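Local coordinates for hypothetical protein, similar to alpha-acetolactate decarboxylase (Staphylococcus aureus subsp. aureus, PDB 1XV2), which probably catalyses the decarboxylation of alpha-acetolactate to acetoin, as a zinc-binding relative of the alpha-acetolactate decarboxylases, at residues L93-V98 against G188-F193; A114-G119 against A157-F162; T120-H125 against E194-V199. All coordinates share one frame; numbering follows the deposited sequence.

Contact 1 of 3, residues L93-V98 against G188-F193. With ZN (zinc ion), chain E.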
ATOM      1  N   LEU A  93     -13.276 -29.815   7.238  1.00 18.59           N
ATOM      2  CA  LEU A  93     -13.660 -28.476   7.690  1.00 17.70           C
ATOM      3  C   LEU A  93     -14.168 -27.599   6.550  1.00 17.50           C
ATOM      4  O   LEU A  93     -13.762 -27.752   5.392  1.00 15.92           O
ATOM      5  CB  LEU A  93     -12.475 -27.774   8.359  1.00 18.38           C
ATOM      6  CG  LEU A  93     -11.896 -28.376   9.641  1.00 19.63           C
ATOM      7  CD1 LEU A  93     -10.738 -27.510  10.117  1.00 19.21           C
ATOM      8  CD2 LEU A  93     -12.978 -28.466  10.717  1.00 18.83           C
ATOM      9  N   SER A  94     -15.055 -26.672   6.898  1.00 16.32           N
ATOM     10  CA  SER A  94     -15.641 -25.741   5.941  1.00 17.19           C
ATOM     11  C   SER A  94     -14.656 -24.621   5.638  1.00 16.98           C
ATOM     12  O   SER A  94     -13.652 -24.470   6.332  1.00 16.94           O
ATOM     13  CB  SER A  94     -16.914 -25.133   6.525  1.00 16.34           C
ATOM     14  OG  SER A  94     -16.609 -24.388   7.690  1.00 17.47           O
ATOM     15  N   GLN A  95     -14.953 -23.831   4.609  1.00 16.57           N
ATOM     16  CA  GLN A  95     -14.087 -22.721   4.249  1.00 17.88           C
ATOM     17  C   GLN A  95     -13.945 -21.761   5.434  1.00 18.05           C
ATOM     18  O   GLN A  95     -12.830 -21.396   5.811  1.00 19.20           O
ATOM     19  CB  GLN A  95     -14.643 -21.983   3.023  1.00 16.62           C
ATOM     20  CG  GLN A  95     -14.068 -20.589   2.839  1.00 17.23           C
ATOM     21  CD  GLN A  95     -14.368 -19.997   1.473  1.00 19.56           C
ATOM     22  OE1 GLN A  95     -13.672 -20.277   0.496  1.00 17.70           O
ATOM     23  NE2 GLN A  95     -15.411 -19.179   1.398  1.00 16.19           N
ATOM     24  N   ASP A  96     -15.069 -21.366   6.026  1.00 18.96           N
ATOM     25  CA  ASP A  96     -15.045 -20.455   7.173  1.00 19.60           C
ATOM     26  C   ASP A  96     -14.170 -20.979   8.307  1.00 18.80           C
ATOM     27  O   ASP A  96     -13.405 -20.223   8.913  1.00 17.42           O
ATOM     28  CB  ASP A  96     -16.453 -20.227   7.730  1.00 21.62           C
ATOM     29  CG  ASP A  96     -17.335 -19.438   6.793  1.00 25.14           C
ATOM     30  OD1 ASP A  96     -16.807 -18.601   6.033  1.00 24.72           O
ATOM     31  OD2 ASP A  96     -18.567 -19.646   6.830  1.00 29.31           O
ATOM     32  N   ASP A  97     -14.299 -22.269   8.603  1.00 17.15           N
ATOM     33  CA  ASP A  97     -13.526 -22.883   9.678  1.00 19.39           C
ATOM     34  C   ASP A  97     -12.045 -22.971   9.332  1.00 17.88           C
ATOM     35  O   ASP A  97     -11.191 -22.908  10.217  1.00 17.89           O
ATOM     36  CB  ASP A  97     -14.071 -24.278  10.002  1.00 19.10           C
ATOM     37  CG  ASP A  97     -15.410 -24.228  10.719  1.00 22.48           C
ATOM     38  OD1 ASP A  97     -15.859 -23.114  11.069  1.00 21.02           O
ATOM     39  OD2 ASP A  97     -16.009 -25.303  10.943  1.00 22.50           O
ATOM     40  N   VAL A  98     -11.748 -23.120   8.043  1.00 18.51           N
ATOM     41  CA  VAL A  98     -10.364 -23.197   7.589  1.00 17.67           C
ATOM     42  C   VAL A  98      -9.738 -21.818   7.714  1.00 18.13           C
ATOM     43  O   VAL A  98      -8.600 -21.691   8.154  1.00 19.73           O
ATOM     44  CB  VAL A  98     -10.261 -23.673   6.118  1.00 18.60           C
ATOM     45  CG1 VAL A  98      -8.840 -23.458   5.592  1.00 17.54           C
ATOM     46  CG2 VAL A  98     -10.623 -25.146   6.028  1.00 16.67           C
ATOM     47  N   GLY A 188      -9.380 -21.886 -10.756  1.00 14.46           N
ATOM     48  CA  GLY A 188      -9.981 -20.568 -10.806  1.00 13.37           C
ATOM     49  C   GLY A 188      -9.898 -19.817  -9.489  1.00 13.03           C
ATOM     50  O   GLY A 188      -9.110 -20.160  -8.608  1.00 12.57           O
ATOM     51  N   HIS A 189     -10.712 -18.773  -9.375  1.00 13.79           N
ATOM     52  CA  HIS A 189     -10.786 -17.942  -8.177  1.00 13.36           C
ATOM     53  C   HIS A 189     -11.750 -18.655  -7.226  1.00 12.85           C
ATOM     54  O   HIS A 189     -12.917 -18.849  -7.560  1.00 12.57           O
ATOM     55  CB  HIS A 189     -11.333 -16.562  -8.556  1.00 12.32           C
ATOM     56  CG  HIS A 189     -11.562 -15.651  -7.389  1.00 12.27           C
ATOM     57  ND1 HIS A 189     -10.586 -14.812  -6.896  1.00 13.01           N
ATOM     58  CD2 HIS A 189     -12.666 -15.425  -6.639  1.00 13.61           C
ATOM     59  CE1 HIS A 189     -11.081 -14.103  -5.897  1.00 13.18           C
ATOM     60  NE2 HIS A 189     -12.342 -14.457  -5.720  1.00 13.71           N
ATOM     61  N   VAL A 190     -11.260 -19.048  -6.052  1.00 12.09           N
ATOM     62  CA  VAL A 190     -12.080 -19.771  -5.080  1.00 13.44           C
ATOM     63  C   VAL A 190     -13.180 -18.931  -4.431  1.00 14.72           C
ATOM     64  O   VAL A 190     -12.916 -17.863  -3.875  1.00 13.75           O
ATOM     65  CB  VAL A 190     -11.202 -20.373  -3.956  1.00 13.38           C
ATOM     66  CG1 VAL A 190     -12.081 -21.074  -2.915  1.00 14.38           C
ATOM     67  CG2 VAL A 190     -10.209 -21.360  -4.553  1.00 12.45           C
ATOM     68  N   LEU A 191     -14.411 -19.432  -4.510  1.00 15.22           N
ATOM     69  CA  LEU A 191     -15.572 -18.766  -3.923  1.00 14.08           C
ATOM     70  C   LEU A 191     -15.978 -19.513  -2.662  1.00 15.01           C
ATOM     71  O   LEU A 191     -16.514 -18.928  -1.724  1.00 14.75           O
ATOM     72  CB  LEU A 191     -16.752 -18.767  -4.899  1.00 14.45           C
ATOM     73  CG  LEU A 191     -16.612 -17.966  -6.193  1.00 15.60           C
ATOM     74  CD1 LEU A 191     -17.887 -18.111  -7.019  1.00 15.94           C
ATOM     75  CD2 LEU A 191     -16.348 -16.503  -5.862  1.00 15.14           C
ATOM     76  N   ASP A 192     -15.716 -20.815  -2.649  1.00 14.87           N
ATOM     77  CA  ASP A 192     -16.058 -21.646  -1.504  1.00 16.14           C
ATOM     78  C   ASP A 192     -15.366 -22.998  -1.640  1.00 16.65           C
ATOM     79  O   ASP A 192     -15.001 -23.408  -2.747  1.00 14.12           O
ATOM     80  CB  ASP A 192     -17.582 -21.819  -1.435  1.00 16.43           C
ATOM     81  CG  ASP A 192     -18.042 -22.584  -0.206  1.00 17.89           C
ATOM     82  OD1 ASP A 192     -17.371 -22.516   0.845  1.00 16.70           O
ATOM     83  OD2 ASP A 192     -19.099 -23.244  -0.290  1.00 18.61           O
ATOM     84  N   PHE A 193     -15.171 -23.678  -0.512  1.00 16.00           N
ATOM     85  CA  PHE A 193     -14.534 -24.987  -0.521  1.00 16.84           C
ATOM     86  C   PHE A 193     -14.665 -25.699   0.820  1.00 18.24           C
ATOM     87  O   PHE A 193     -14.982 -25.089   1.844  1.00 16.91           O
ATOM     88  CB  PHE A 193     -13.049 -24.855  -0.890  1.00 14.16           C
ATOM     89  CG  PHE A 193     -12.212 -24.207   0.175  1.00 14.79           C
ATOM     90  CD1 PHE A 193     -11.494 -24.981   1.083  1.00 14.50           C
ATOM     91  CD2 PHE A 193     -12.154 -22.822   0.283  1.00 13.49           C
ATOM     92  CE1 PHE A 193     -10.731 -24.381   2.084  1.00 14.24           C
ATOM     93  CE2 PHE A 193     -11.393 -22.214   1.282  1.00 13.93           C
ATOM     94  CZ  PHE A 193     -10.681 -22.995   2.184  1.00 12.90           C
TER
HETATM   95 ZN    ZN E 801      -8.944 -13.646  -8.023  1.00 17.49          ZN
HETATM   96  O   HOH W   1     -13.243 -17.777  -1.028  1.00 16.56           O
HETATM   97  O   HOH W   2     -17.825 -23.985   3.093  1.00 17.15           O
HETATM   98  O   HOH W   3     -10.071 -13.311 -10.148  1.00 14.63           O
HETATM   99  O   HOH W   4      -9.952 -11.389  -8.444  1.00 18.22           O
HETATM  100  O   HOH W   5      -8.011 -12.038  -9.662  1.00 12.83           O

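Contact 2 of 3, residues A114-G119 against A157-F162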
ATOM      1  N   ALA A 114       0.748 -15.001   3.240  1.00 14.19           N
ATOM      2  CA  ALA A 114       0.501 -15.877   2.111  1.00 14.54           C
ATOM      3  C   ALA A 114       0.105 -17.245   2.643  1.00 15.94           C
ATOM      4  O   ALA A 114       0.559 -17.656   3.707  1.00 15.70           O
ATOM      5  CB  ALA A 114       1.755 -15.992   1.254  1.00 13.27           C
ATOM      6  N   VAL A 115      -0.742 -17.948   1.900  1.00 17.58           N
ATOM      7  CA  VAL A 115      -1.173 -19.270   2.315  1.00 19.98           C
ATOM      8  C   VAL A 115      -1.114 -20.268   1.179  1.00 20.16           C
ATOM      9  O   VAL A 115      -1.233 -19.917   0.003  1.00 20.37           O
ATOM     10  CB  VAL A 115      -2.621 -19.266   2.853  1.00 20.92           C
ATOM     11  CG1 VAL A 115      -2.736 -18.312   4.024  1.00 24.94           C
ATOM     12  CG2 VAL A 115      -3.587 -18.883   1.746  1.00 23.07           C
ATOM     13  N   LYS A 116      -0.927 -21.524   1.553  1.00 19.59           N
ATOM     14  CA  LYS A 116      -0.880 -22.611   0.599  1.00 20.39           C
ATOM     15  C   LYS A 116      -1.602 -23.758   1.282  1.00 19.76           C
ATOM     16  O   LYS A 116      -1.228 -24.169   2.381  1.00 20.41           O
ATOM     17  CB  LYS A 116       0.566 -23.000   0.281  1.00 21.89           C
ATOM     18  CG  LYS A 116       0.671 -24.017  -0.842  1.00 25.24           C
ATOM     19  CD  LYS A 116       2.111 -24.289  -1.244  1.00 29.71           C
ATOM     20  CE  LYS A 116       2.161 -25.239  -2.432  1.00 32.68           C
ATOM     21  NZ  LYS A 116       3.550 -25.492  -2.909  1.00 35.65           N
ATOM     22  N   ILE A 117      -2.656 -24.243   0.642  1.00 19.36           N
ATOM     23  CA  ILE A 117      -3.458 -25.337   1.172  1.00 18.39           C
ATOM     24  C   ILE A 117      -3.453 -26.437   0.123  1.00 17.48           C
ATOM     25  O   ILE A 117      -4.055 -26.283  -0.937  1.00 16.55           O
ATOM     26  CB  ILE A 117      -4.907 -24.872   1.424  1.00 18.41           C
ATOM     27  CG1 ILE A 117      -4.902 -23.664   2.364  1.00 17.64           C
ATOM     28  CG2 ILE A 117      -5.731 -26.017   2.003  1.00 17.54           C
ATOM     29  CD1 ILE A 117      -6.227 -22.936   2.454  1.00 18.83           C
ATOM     30  N   TYR A 118      -2.765 -27.538   0.413  1.00 18.80           N
ATOM     31  CA  TYR A 118      -2.667 -28.643  -0.537  1.00 20.61           C
ATOM     32  C   TYR A 118      -3.168 -29.974   0.009  1.00 20.72           C
ATOM     33  O   TYR A 118      -2.869 -30.341   1.143  1.00 19.92           O
ATOM     34  CB  TYR A 118      -1.219 -28.824  -1.000  1.00 22.70           C
ATOM     35  CG  TYR A 118      -1.068 -30.005  -1.925  1.00 27.53           C
ATOM     36  CD1 TYR A 118      -1.495 -29.932  -3.252  1.00 27.63           C
ATOM     37  CD2 TYR A 118      -0.601 -31.232  -1.447  1.00 29.00           C
ATOM     38  CE1 TYR A 118      -1.474 -31.050  -4.079  1.00 31.20           C
ATOM     39  CE2 TYR A 118      -0.577 -32.359  -2.266  1.00 31.54           C
ATOM     40  CZ  TYR A 118      -1.017 -32.262  -3.578  1.00 32.50           C
ATOM     41  OH  TYR A 118      -1.034 -33.384  -4.380  1.00 35.35           O
ATOM     42  N   GLY A 119      -3.908 -30.702  -0.821  1.00 21.63           N
ATOM     43  CA  GLY A 119      -4.438 -31.992  -0.416  1.00 21.66           C
ATOM     44  C   GLY A 119      -5.732 -32.307  -1.142  1.00 21.30           C
ATOM     45  O   GLY A 119      -5.909 -31.921  -2.299  1.00 19.85           O
ATOM     46  N   ALA A 157      -4.230 -27.658  -5.136  1.00 19.07           N
ATOM     47  CA  ALA A 157      -3.665 -26.688  -4.216  1.00 16.44           C
ATOM     48  C   ALA A 157      -4.326 -25.328  -4.329  1.00 16.57           C
ATOM     49  O   ALA A 157      -4.652 -24.865  -5.423  1.00 15.94           O
ATOM     50  CB  ALA A 157      -2.165 -26.552  -4.463  1.00 16.18           C
ATOM     51  N   ILE A 158      -4.529 -24.702  -3.176  1.00 14.73           N
ATOM     52  CA  ILE A 158      -5.100 -23.368  -3.110  1.00 14.67           C
ATOM     53  C   ILE A 158      -3.944 -22.464  -2.716  1.00 14.87           C
ATOM     54  O   ILE A 158      -3.179 -22.795  -1.813  1.00 15.30           O
ATOM     55  CB  ILE A 158      -6.168 -23.231  -2.000  1.00 14.54           C
ATOM     56  CG1 ILE A 158      -7.434 -24.011  -2.362  1.00 15.00           C
ATOM     57  CG2 ILE A 158      -6.477 -21.758  -1.768  1.00 14.25           C
ATOM     58  CD1 ILE A 158      -8.518 -23.925  -1.300  1.00 17.27           C
ATOM     59  N   VAL A 159      -3.810 -21.335  -3.396  1.00 14.15           N
ATOM     60  CA  VAL A 159      -2.762 -20.380  -3.066  1.00 14.00           C
ATOM     61  C   VAL A 159      -3.428 -19.019  -3.030  1.00 13.62           C
ATOM     62  O   VAL A 159      -4.384 -18.766  -3.766  1.00 13.37           O
ATOM     63  CB  VAL A 159      -1.610 -20.372  -4.111  1.00 14.81           C
ATOM     64  CG1 VAL A 159      -0.983 -21.753  -4.201  1.00 15.14           C
ATOM     65  CG2 VAL A 159      -2.123 -19.919  -5.469  1.00 15.16           C
ATOM     66  N   GLY A 160      -2.942 -18.149  -2.158  1.00 13.92           N
ATOM     67  CA  GLY A 160      -3.527 -16.831  -2.059  1.00 14.85           C
ATOM     68  C   GLY A 160      -2.846 -15.961  -1.032  1.00 13.73           C
ATOM     69  O   GLY A 160      -1.778 -16.299  -0.517  1.00 15.80           O
ATOM     70  N   PHE A 161      -3.480 -14.839  -0.719  1.00 13.41           N
ATOM     71  CA  PHE A 161      -2.926 -13.897   0.233  1.00 14.04           C
ATOM     72  C   PHE A 161      -3.994 -13.288   1.118  1.00 14.24           C
ATOM     73  O   PHE A 161      -5.161 -13.198   0.738  1.00 13.59           O
ATOM     74  CB  PHE A 161      -2.226 -12.763  -0.514  1.00 14.06           C
ATOM     75  CG  PHE A 161      -1.145 -13.225  -1.431  1.00 14.16           C
ATOM     76  CD1 PHE A 161       0.103 -13.580  -0.931  1.00 15.53           C
ATOM     77  CD2 PHE A 161      -1.377 -13.321  -2.800  1.00 13.89           C
ATOM     78  CE1 PHE A 161       1.112 -14.026  -1.784  1.00 15.64           C
ATOM     79  CE2 PHE A 161      -0.378 -13.765  -3.660  1.00 13.97           C
ATOM     80  CZ  PHE A 161       0.870 -14.118  -3.152  1.00 14.14           C
ATOM     81  N   PHE A 162      -3.577 -12.864   2.300  1.00 14.21           N
ATOM     82  CA  PHE A 162      -4.474 -12.214   3.234  1.00 15.02           C
ATOM     83  C   PHE A 162      -4.041 -10.758   3.269  1.00 15.06           C
ATOM     84  O   PHE A 162      -2.853 -10.460   3.413  1.00 15.44           O
ATOM     85  CB  PHE A 162      -4.342 -12.811   4.634  1.00 15.60           C
ATOM     86  CG  PHE A 162      -5.189 -12.118   5.662  1.00 17.61           C
ATOM     87  CD1 PHE A 162      -6.546 -12.411   5.778  1.00 18.68           C
ATOM     88  CD2 PHE A 162      -4.641 -11.147   6.490  1.00 16.60           C
ATOM     89  CE1 PHE A 162      -7.347 -11.747   6.704  1.00 17.94           C
ATOM     90  CE2 PHE A 162      -5.433 -10.475   7.421  1.00 20.02           C
ATOM     91  CZ  PHE A 162      -6.792 -10.777   7.526  1.00 18.70           C
TER

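Contact 3 of 3, residues T120-H125 against E194-V199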
ATOM      1  N   THR A 120      -6.637 -33.006  -0.465  1.00 19.78           N
ATOM      2  CA  THR A 120      -7.921 -33.359  -1.057  1.00 19.40           C
ATOM      3  C   THR A 120      -9.032 -32.441  -0.545  1.00 18.88           C
ATOM      4  O   THR A 120      -9.060 -32.068   0.626  1.00 17.26           O
ATOM      5  CB  THR A 120      -8.293 -34.820  -0.741  1.00 21.56           C
ATOM      6  OG1 THR A 120      -8.279 -35.020   0.678  1.00 23.69           O
ATOM      7  CG2 THR A 120      -7.305 -35.776  -1.396  1.00 21.02           C
ATOM      8  N   PHE A 121      -9.944 -32.075  -1.435  1.00 18.35           N
ATOM      9  CA  PHE A 121     -11.050 -31.199  -1.074  1.00 18.87           C
ATOM     10  C   PHE A 121     -12.369 -31.886  -1.346  1.00 19.85           C
ATOM     11  O   PHE A 121     -12.618 -32.338  -2.465  1.00 20.23           O
ATOM     12  CB  PHE A 121     -10.976 -29.905  -1.880  1.00 17.43           C
ATOM     13  CG  PHE A 121      -9.767 -29.079  -1.571  1.00 18.49           C
ATOM     14  CD1 PHE A 121      -9.796 -28.134  -0.548  1.00 17.37           C
ATOM     15  CD2 PHE A 121      -8.582 -29.271  -2.276  1.00 17.21           C
ATOM     16  CE1 PHE A 121      -8.659 -27.389  -0.232  1.00 18.58           C
ATOM     17  CE2 PHE A 121      -7.440 -28.530  -1.965  1.00 17.43           C
ATOM     18  CZ  PHE A 121      -7.480 -27.588  -0.942  1.00 16.61           C
ATOM     19  N   LYS A 122     -13.210 -31.968  -0.319  1.00 19.99           N
ATOM     20  CA  LYS A 122     -14.515 -32.599  -0.458  1.00 21.17           C
ATOM     21  C   LYS A 122     -15.346 -31.789  -1.435  1.00 19.95           C
ATOM     22  O   LYS A 122     -16.098 -32.341  -2.234  1.00 20.83           O
ATOM     23  CB  LYS A 122     -15.233 -32.650   0.892  1.00 21.74           C
ATOM     24  CG  LYS A 122     -14.425 -33.294   1.994  1.00 27.72           C
ATOM     25  CD  LYS A 122     -15.258 -33.492   3.252  1.00 32.75           C
ATOM     26  CE  LYS A 122     -16.368 -34.503   3.016  1.00 35.82           C
ATOM     27  NZ  LYS A 122     -17.104 -34.830   4.273  1.00 38.85           N
ATOM     28  N   HIS A 123     -15.200 -30.471  -1.365  1.00 20.16           N
ATOM     29  CA  HIS A 123     -15.941 -29.572  -2.236  1.00 20.28           C
ATOM     30  C   HIS A 123     -15.064 -28.399  -2.676  1.00 18.22           C
ATOM     31  O   HIS A 123     -14.282 -27.872  -1.893  1.00 18.70           O
ATOM     32  CB  HIS A 123     -17.181 -29.058  -1.497  1.00 22.95           C
ATOM     33  CG  HIS A 123     -17.989 -28.067  -2.276  1.00 27.07           C
ATOM     34  ND1 HIS A 123     -18.526 -28.350  -3.515  1.00 28.71           N
ATOM     35  CD2 HIS A 123     -18.369 -26.801  -1.983  1.00 28.52           C
ATOM     36  CE1 HIS A 123     -19.202 -27.301  -3.949  1.00 27.83           C
ATOM     37  NE2 HIS A 123     -19.123 -26.348  -3.038  1.00 28.65           N
HETATM   38  N   MSE A 124     -15.189 -28.006  -3.937  1.00 16.64           N
HETATM   39  CA  MSE A 124     -14.426 -26.884  -4.472  1.00 15.84           C
HETATM   40  C   MSE A 124     -15.358 -26.103  -5.388  1.00 12.85           C
HETATM   41  O   MSE A 124     -16.026 -26.680  -6.242  1.00 12.74           O
HETATM   42  CB  MSE A 124     -13.193 -27.385  -5.245  1.00 15.39           C
HETATM   43  CG  MSE A 124     -12.308 -26.287  -5.837  1.00 14.55           C
HETATM   44 SE   MSE A 124     -11.666 -24.957  -4.581  1.00 17.49          SE
HETATM   45  CE  MSE A 124     -10.478 -26.057  -3.525  1.00 16.55           C
ATOM     46  N   HIS A 125     -15.405 -24.791  -5.189  1.00 13.85           N
ATOM     47  CA  HIS A 125     -16.264 -23.912  -5.974  1.00 12.92           C
ATOM     48  C   HIS A 125     -15.456 -22.700  -6.436  1.00 13.28           C
ATOM     49  O   HIS A 125     -14.996 -21.911  -5.616  1.00 11.82           O
ATOM     50  CB  HIS A 125     -17.450 -23.466  -5.106  1.00 14.12           C
ATOM     51  CG  HIS A 125     -18.414 -22.554  -5.801  1.00 16.36           C
ATOM     52  ND1 HIS A 125     -19.556 -22.081  -5.192  1.00 15.42           N
ATOM     53  CD2 HIS A 125     -18.404 -22.020  -7.046  1.00 15.42           C
ATOM     54  CE1 HIS A 125     -20.209 -21.297  -6.031  1.00 15.55           C
ATOM     55  NE2 HIS A 125     -19.530 -21.243  -7.162  1.00 14.97           N
ATOM     56  N   GLU A 194     -14.430 -27.004   0.792  1.00 18.62           N
ATOM     57  CA  GLU A 194     -14.480 -27.825   1.991  1.00 21.09           C
ATOM     58  C   GLU A 194     -13.299 -28.785   1.921  1.00 20.19           C
ATOM     59  O   GLU A 194     -13.183 -29.569   0.977  1.00 19.92           O
ATOM     60  CB  GLU A 194     -15.796 -28.603   2.053  1.00 23.91           C
ATOM     61  CG  GLU A 194     -15.866 -29.605   3.196  1.00 32.50           C
ATOM     62  CD  GLU A 194     -17.255 -30.201   3.368  1.00 37.10           C
ATOM     63  OE1 GLU A 194     -17.799 -30.738   2.378  1.00 39.85           O
ATOM     64  OE2 GLU A 194     -17.799 -30.134   4.494  1.00 39.15           O
ATOM     65  N   VAL A 195     -12.414 -28.714   2.910  1.00 19.29           N
ATOM     66  CA  VAL A 195     -11.246 -29.583   2.928  1.00 19.79           C
ATOM     67  C   VAL A 195     -11.555 -30.982   3.448  1.00 20.54           C
ATOM     68  O   VAL A 195     -12.368 -31.153   4.355  1.00 19.60           O
ATOM     69  CB  VAL A 195     -10.119 -28.989   3.799  1.00 20.22           C
ATOM     70  CG1 VAL A 195      -9.666 -27.655   3.225  1.00 18.01           C
ATOM     71  CG2 VAL A 195     -10.605 -28.822   5.238  1.00 19.97           C
ATOM     72  N   ASP A 196     -10.923 -31.983   2.845  1.00 20.91           N
ATOM     73  CA  ASP A 196     -11.093 -33.359   3.289  1.00 22.53           C
ATOM     74  C   ASP A 196      -9.870 -33.614   4.154  1.00 22.40           C
ATOM     75  O   ASP A 196      -9.970 -33.810   5.362  1.00 22.17           O
ATOM     76  CB  ASP A 196     -11.091 -34.333   2.109  1.00 24.18           C
ATOM     77  CG  ASP A 196     -11.334 -35.772   2.543  1.00 25.54           C
ATOM     78  OD1 ASP A 196     -10.763 -36.193   3.572  1.00 25.14           O
ATOM     79  OD2 ASP A 196     -12.089 -36.487   1.857  1.00 27.02           O
ATOM     80  N   ASP A 197      -8.707 -33.592   3.511  1.00 22.89           N
ATOM     81  CA  ASP A 197      -7.440 -33.795   4.197  1.00 23.94           C
ATOM     82  C   ASP A 197      -6.408 -32.936   3.475  1.00 22.53           C
ATOM     83  O   ASP A 197      -6.100 -33.177   2.306  1.00 22.35           O
ATOM     84  CB  ASP A 197      -7.027 -35.266   4.140  1.00 26.37           C
ATOM     85  CG  ASP A 197      -5.914 -35.594   5.114  1.00 30.43           C
ATOM     86  OD1 ASP A 197      -4.890 -34.878   5.124  1.00 34.10           O
ATOM     87  OD2 ASP A 197      -6.062 -36.574   5.869  1.00 35.10           O
ATOM     88  N   VAL A 198      -5.888 -31.929   4.169  1.00 20.09           N
ATOM     89  CA  VAL A 198      -4.909 -31.028   3.574  1.00 20.03           C
ATOM     90  C   VAL A 198      -3.837 -30.579   4.552  1.00 19.59           C
ATOM     91  O   VAL A 198      -3.907 -30.855   5.749  1.00 19.13           O
ATOM     92  CB  VAL A 198      -5.579 -29.746   3.039  1.00 18.77           C
ATOM     93  CG1 VAL A 198      -6.604 -30.091   1.970  1.00 19.06           C
ATOM     94  CG2 VAL A 198      -6.233 -28.995   4.190  1.00 20.89           C
ATOM     95  N   VAL A 199      -2.841 -29.882   4.015  1.00 19.25           N
ATOM     96  CA  VAL A 199      -1.752 -29.329   4.808  1.00 19.55           C
ATOM     97  C   VAL A 199      -1.779 -27.830   4.522  1.00 19.72           C
ATOM     98  O   VAL A 199      -1.900 -27.421   3.368  1.00 19.63           O
ATOM     99  CB  VAL A 199      -0.379 -29.896   4.379  1.00 19.95           C
ATOM    100  CG1 VAL A 199       0.741 -29.175   5.124  1.00 20.39           C
ATOM    101  CG2 VAL A 199      -0.324 -31.389   4.656  1.00 20.36           C
TER
HETATM  102  O   HOH W   6     -16.653 -32.479   6.039  1.00 39.88           O

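Contact 1 of 3, residues L93-V98 against G188-F193
Gln95 reaches across to Phe193 with CG anti to its own backbone N (chi1 162°) and the chain extended beyond it, while chi1 of 70° puts Phe193 CG between its backbone N and carbonyl carbon, bringing one ring face under Gln95 CB. The motif is a capped helix start lying against a bulged beta strand: Ser94 is the N-cap of helix 95-105, its OG accepting from Asp97 N at 3.3 Å, and Leu191 and Asp192 form a classic beta bulge opposite His125. Gln95 CB lies 4.0 Å from the Phe193 ring centroid, displaced toward the rim, a CH-pi contact. From there the chain runs off past the CD2-CE2 rim, with Gln95 OE1 3.0 Å from Phe193 CD2. The two side chains cross at about a right angle, amide and ring planes 69° apart. Val98 comes to the ring differently, CG1 meeting it in plane at the edge, 3.9 Å from Phe193 CZ. Gln95 NE2 bonds Leu191 O directly but weakly (3.3 Å), whereas OE1 is linked to Val190 O by a water that donates to both. A second water accepts from Gln95 N and donates to Asp192 OD1, so one water bridges at the amide and another at the first helical N-H. Met124 and Ile177 of adjacent strands also touch the Phe193 ring. Further back along strand 187-195, His189 takes no part in this packing but belongs to the metal site, which His176 and His178 complete on the protein side. His189 NE2 is hydrogen-bonded to Glu237 OXT, so both ring nitrogens have a partner, which would restrict rotation of the ring. The other nitrogen, His189 ND1, binds the zinc ion at 2.3 Å, and three waters fill further positions round the metal.

Contact 2 of 3, residues A114-G119 against A157-F162
Ile117 and Ile158 exchange two nearly straight backbone hydrogen bonds, Ile158 N to Ile117 O at 2.8 Å and Ile117 N to Ile158 O at 2.9 Å. Two residues along, Val115 N donates to Gly160 O at 3.1 Å, and Gly160 N returns a longer bond to Val115 O. These are hydrogen-bonded pairs of antiparallel strands 113-118 and 154-163, neighbours in one sheet; between them, Lys116 faces Val159 in a non-hydrogen-bonded pair, with Lys116 CA making a CA-H...O contact to Ile158 O at 3.3 Å. Side chains then alternate between the two faces. On one, Ile117 and Ile158 lie side by side, CB to CB 4.0 Å, next to Val115. On the other, Ala157 CB meets the Tyr118 ring in plane at its edge, 3.7 Å from CD1, and Ala114 CB approaches Phe161 CD1 to 3.6 Å. The Tyr118 hydroxyl is hydrogen-bonded to Asp182 and Arg155. Helix 95-105 covers the face of Val115 and Ile117 through Val98 and Ile102, and Ile177 of strand 174-181 packs there too; strand 48-52 of the other large sheet lies against Lys116 and Val159 through Leu52.

Contact 3 of 3, residues T120-H125 against E194-V199
Lys122 packs across Glu194 and Asp196 from its first side-chain carbon onward. CB sits 3.5 Å from Glu194 OE1; CG, anti to the carbonyl carbon (chi1 -54°), turns to Asp196 CB at 3.5 Å, the side chains of Lys122 and Asp196 crossing at about a right angle. CD returns to the Glu194 carboxylate, 3.8 Å from OE1, and CE stays beside the same oxygen. After a bend at chi3 (66°), NZ ends 4.6 Å from Glu194 OE1, too far for a salt bridge. NZ instead bonds to Gln92 OE1 and to a water that donates weakly to Glu194 OE2. The buried Phe121 ring is packed on both faces: Val198 CG1 lies over one, selenomethionine Met124 CE over the opposite one, and Val195 CG1 is 3.6 Å from Phe121 CE1. At the other end Thr120 O accepts from both Asp196 N (2.9 Å) and Asp197 N, which arrive from the same face of its carbonyl plane, and Asp197 O takes bonds from Thr120 N and OG1. Glu194 O likewise receives His123 N on a lone pair and, weakly, Lys122 N. Two consecutive residues thus face one across the strands at both places, Lys122 and His123 opposite Glu194, Asp196 and Asp197 opposite Thr120: two classic beta bulges, where antiparallel strands of the large antiparallel sheet turn their corners.

In the fold
All three contacts belong to the large antiparallel sheet of the chain, with contact 1 also taking in the start of helix 95-105. Contacts 1 and 3, with centres about 8 Å apart, share strand 187-195, where Leu191 and Asp192 pair with His125; the centre of contact 2 lies about 11 Å from that of contact 1 and 12 Å from that of contact 3. In sequence, 93-98, 114-119 and 120-125 come first, then 157-162, 188-193 and 194-199, so contact 3 alternates with each of the others while contact 2 falls wholly within the span of contact 1. Ile158 of contact 2 touches Phe193, Phe121 and Met124, joining the apolar sides of the other two; the sheet also carries His189, a zinc ligand.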